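Local coordinates for protein carboxylesterase SOBER1 (PDB 6AVX) that hydrolyses carboxylic esters with a preference for short acyl chains, has phospholipase A2 activity, and dampens the plant hypersensitive response to a bacterial effector, at residues W10-G15 against R57-V62. The protein carries 1 engineered substitution. Residues are numbered along the deposited sequence; the frame is centred on the assembly and turned at random.
Sequences WLHGLG and RSWFDV
The indole of Trp59 meets His12 in two ways, bonding its backbone carbonyl and lying against its ring. In the indole plane, Trp59 NE1 donates to His12 O at 2.8 Å, a bent bond (137° at the hydrogen). The same NE1 sits over the centre of the imidazole, 3.7 Å above its plane, and the imidazole and the five-membered ring of the indole are inclined by 34°, an oblique pairing. His12 takes this pose with CG between its backbone N and carbonyl carbon (chi1 67°), where ND1 donates to Gly13 O at 2.7 Å while NE2 accepts a hydrogen bond from the backbone N of Ala43; bonds at both ring nitrogens fix the rotation of the imidazole.

A second backbone bond, Gly15 N to Arg57 O at 2.7 Å, joins the loops farther along, and a water bridges Gly15 O and Arg57 N beside it.

Van der Waals contacts flank these bonds: Leu11 CD2 makes an apolar one with Trp59 CZ2 at 3.9 Å, and Leu14 CD1 touches Ser58 OG at 3.4 Å, a hydroxyl hydrogen-bonded to Gln109.

The contact thus ties the loop leaving strand 7-11, next to edge strand 37-39 of the alpha/beta-hydrolase sheet, to the loop after strand 54-57, with Leu14 near the probable nucleophile Ser108 and Trp59 against Leu113 of helix 109-120.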
ATOM      1  N   TRP A  10       6.360   3.322  -4.597  1.00  5.35           N
ATOM      2  CA  TRP A  10       4.979   3.776  -4.704  1.00  5.65           C
ATOM      3  C   TRP A  10       4.230   2.906  -5.695  1.00  5.69           C
ATOM      4  O   TRP A  10       4.666   2.775  -6.840  1.00  6.29           O
ATOM      5  CB  TRP A  10       4.900   5.230  -5.174  1.00  7.84           C
ATOM      6  CG  TRP A  10       3.486   5.734  -5.103  1.00  8.84           C
ATOM      7  CD1 TRP A  10       2.481   5.501  -5.995  1.00 10.83           C
ATOM      8  CD2 TRP A  10       2.909   6.493  -4.038  1.00 10.01           C
ATOM      9  NE1 TRP A  10       1.307   6.076  -5.548  1.00 11.59           N
ATOM     10  CE2 TRP A  10       1.550   6.693  -4.355  1.00 10.69           C
ATOM     11  CE3 TRP A  10       3.410   7.045  -2.865  1.00 10.43           C
ATOM     12  CZ2 TRP A  10       0.691   7.415  -3.530  1.00 12.65           C
ATOM     13  CZ3 TRP A  10       2.545   7.760  -2.041  1.00 12.40           C
ATOM     14  CH2 TRP A  10       1.214   7.943  -2.388  1.00 13.70           C
ATOM     15  N   LEU A  11       3.086   2.362  -5.284  1.00  5.16           N
ATOM     16  CA  LEU A  11       2.302   1.423  -6.077  1.00  4.78           C
ATOM     17  C   LEU A  11       0.990   2.078  -6.490  1.00  5.11           C
ATOM     18  O   LEU A  11       0.155   2.403  -5.639  1.00  5.73           O
ATOM     19  CB  LEU A  11       2.039   0.158  -5.268  1.00  5.39           C
ATOM     20  CG  LEU A  11       3.306  -0.541  -4.781  1.00  5.47           C
ATOM     21  CD1 LEU A  11       3.003  -1.704  -3.876  1.00  7.70           C
ATOM     22  CD2 LEU A  11       4.195  -0.972  -5.954  1.00  8.34           C
ATOM     23  N   HIS A  12       0.810   2.260  -7.799  1.00  5.45           N
ATOM     24  CA  HIS A  12      -0.355   2.928  -8.357  1.00  5.43           C
ATOM     25  C   HIS A  12      -1.618   2.078  -8.195  1.00  5.21           C
ATOM     26  O   HIS A  12      -1.581   0.891  -7.875  1.00  6.23           O
ATOM     27  CB  HIS A  12      -0.107   3.248  -9.838  1.00  5.40           C
ATOM     28  CG  HIS A  12       0.003   2.037 -10.721  1.00  5.48           C
ATOM     29  ND1 HIS A  12      -1.094   1.293 -11.102  1.00  5.22           N
ATOM     30  CD2 HIS A  12       1.075   1.440 -11.291  1.00  5.27           C
ATOM     31  CE1 HIS A  12      -0.690   0.287 -11.872  1.00  5.67           C
ATOM     32  NE2 HIS A  12       0.618   0.356 -12.006  1.00  6.16           N
ATOM     33  N   GLY A  13      -2.763   2.711  -8.469  1.00  5.82           N
ATOM     34  CA  GLY A  13      -4.056   2.057  -8.422  1.00  7.26           C
ATOM     35  C   GLY A  13      -4.476   1.428  -9.743  1.00  7.03           C
ATOM     36  O   GLY A  13      -3.777   1.476 -10.759  1.00  6.61           O
ATOM     37  N   LEU A  14      -5.658   0.825  -9.718  1.00  6.96           N
ATOM     38  CA  LEU A  14      -6.135   0.043 -10.846  1.00  6.74           C
ATOM     39  C   LEU A  14      -6.225   0.890 -12.107  1.00  5.95           C
ATOM     40  O   LEU A  14      -6.858   1.952 -12.116  1.00  7.47           O
ATOM     41  CB  LEU A  14      -7.522  -0.487 -10.502  1.00  7.45           C
ATOM     42  CG  LEU A  14      -8.256  -1.265 -11.587  1.00 10.02           C
ATOM     43  CD1 LEU A  14      -7.473  -2.518 -11.906  1.00 10.34           C
ATOM     44  CD2 LEU A  14      -9.689  -1.570 -11.132  1.00 10.04           C
ATOM     45  N   GLY A  15      -5.616   0.403 -13.184  1.00  5.78           N
ATOM     46  CA  GLY A  15      -5.644   1.037 -14.485  1.00  6.87           C
ATOM     47  C   GLY A  15      -4.566   2.069 -14.713  1.00  6.52           C
ATOM     48  O   GLY A  15      -4.343   2.474 -15.861  1.00  7.61           O
ATOM     49  N   ARG A  57      -3.719  -2.103 -16.834  1.00  6.23           N
ATOM     50  CA  ARG A  57      -2.699  -2.309 -15.817  1.00  5.34           C
ATOM     51  C   ARG A  57      -3.396  -2.584 -14.496  1.00  7.02           C
ATOM     52  O   ARG A  57      -4.276  -1.824 -14.071  1.00  6.94           O
ATOM     53  CB  ARG A  57      -1.802  -1.090 -15.688  1.00  6.33           C
ATOM     54  CG  ARG A  57      -0.936  -0.837 -16.891  1.00  6.60           C
ATOM     55  CD  ARG A  57       0.273   0.030 -16.519  1.00  7.15           C
ATOM     56  NE  ARG A  57       1.094   0.351 -17.688  1.00  7.95           N
ATOM     57  CZ  ARG A  57       1.965  -0.474 -18.244  1.00  8.52           C
ATOM     58  NH1 ARG A  57       2.629  -0.094 -19.329  1.00 10.32           N
ATOM     59  NH2 ARG A  57       2.210  -1.665 -17.737  1.00  8.29           N
ATOM     60  N   SER A  58      -3.027  -3.676 -13.845  1.00  5.38           N
ATOM     61  CA  SER A  58      -3.705  -4.108 -12.630  1.00  5.82           C
ATOM     62  C   SER A  58      -2.766  -5.005 -11.844  1.00  5.90           C
ATOM     63  O   SER A  58      -2.245  -5.987 -12.381  1.00  5.74           O
ATOM     64  CB  SER A  58      -4.957  -4.888 -12.998  1.00  6.02           C
ATOM     65  OG  SER A  58      -5.573  -5.376 -11.828  1.00  6.21           O
ATOM     66  N   TRP A  59      -2.558  -4.683 -10.565  1.00  5.41           N
ATOM     67  CA  TRP A  59      -1.663  -5.496  -9.752  1.00  5.54           C
ATOM     68  C   TRP A  59      -2.199  -6.899  -9.514  1.00  5.14           C
ATOM     69  O   TRP A  59      -1.421  -7.848  -9.417  1.00  5.54           O
ATOM     70  CB  TRP A  59      -1.380  -4.814  -8.409  1.00  6.15           C
ATOM     71  CG  TRP A  59      -0.621  -3.533  -8.541  1.00  5.63           C
ATOM     72  CD1 TRP A  59      -1.098  -2.273  -8.335  1.00  6.97           C
ATOM     73  CD2 TRP A  59       0.746  -3.387  -8.940  1.00  5.69           C
ATOM     74  NE1 TRP A  59      -0.111  -1.357  -8.589  1.00  6.67           N
ATOM     75  CE2 TRP A  59       1.028  -2.008  -8.965  1.00  5.77           C
ATOM     76  CE3 TRP A  59       1.761  -4.279  -9.284  1.00  6.03           C
ATOM     77  CZ2 TRP A  59       2.276  -1.505  -9.326  1.00  6.62           C
ATOM     78  CZ3 TRP A  59       2.988  -3.773  -9.645  1.00  7.07           C
ATOM     79  CH2 TRP A  59       3.236  -2.408  -9.656  1.00  8.46           C
ATOM     80  N   PHE A  60      -3.509  -7.044  -9.320  1.00  5.60           N
ATOM     81  CA  PHE A  60      -4.139  -8.319  -8.993  1.00  5.41           C
ATOM     82  C   PHE A  60      -5.626  -8.160  -9.304  1.00  5.65           C
ATOM     83  O   PHE A  60      -6.134  -7.049  -9.380  1.00  6.36           O
ATOM     84  CB  PHE A  60      -3.883  -8.717  -7.533  1.00  6.01           C
ATOM     85  CG  PHE A  60      -4.390  -7.718  -6.521  1.00  6.99           C
ATOM     86  CD1 PHE A  60      -5.727  -7.713  -6.151  1.00  7.10           C
ATOM     87  CD2 PHE A  60      -3.543  -6.801  -5.909  1.00  7.27           C
ATOM     88  CE1 PHE A  60      -6.207  -6.790  -5.215  1.00  8.72           C
ATOM     89  CE2 PHE A  60      -4.028  -5.886  -4.961  1.00  7.44           C
ATOM     90  CZ  PHE A  60      -5.354  -5.890  -4.621  1.00  7.65           C
ATOM     91  N   ASP A  61      -6.329  -9.268  -9.484  1.00  6.77           N
ATOM     92  CA  ASP A  61      -7.704  -9.154  -9.936  1.00  6.62           C
ATOM     93  C   ASP A  61      -8.578  -8.602  -8.826  1.00  7.78           C
ATOM     94  O   ASP A  61      -8.397  -8.923  -7.649  1.00  8.52           O
ATOM     95  CB  ASP A  61      -8.228 -10.503 -10.410  1.00  8.43           C
ATOM     96  CG  ASP A  61      -9.487 -10.384 -11.245  1.00  9.41           C
ATOM     97  OD1 ASP A  61      -9.786  -9.288 -11.768  1.00  9.23           O
ATOM     98  OD2 ASP A  61     -10.161 -11.431 -11.379  1.00 13.35           O
ATOM     99  N   VAL A  62      -9.549  -7.790  -9.227  1.00  8.88           N
ATOM    100  CA  VAL A  62     -10.512  -7.132  -8.349  1.00 11.25           C
ATOM    101  C   VAL A  62     -11.887  -7.622  -8.797  1.00 11.03           C
ATOM    102  O   VAL A  62     -12.342  -7.260  -9.891  1.00 10.95           O
ATOM    103  CB  VAL A  62     -10.393  -5.604  -8.452  1.00 10.69           C
ATOM    104  CG1 VAL A  62     -11.442  -4.923  -7.578  1.00 13.51           C
ATOM    105  CG2 VAL A  62      -8.980  -5.158  -8.081  1.00 13.31           C
TER
HETATM  106  O   HOH W   1      -4.410   0.592 -17.936  1.00  9.57           O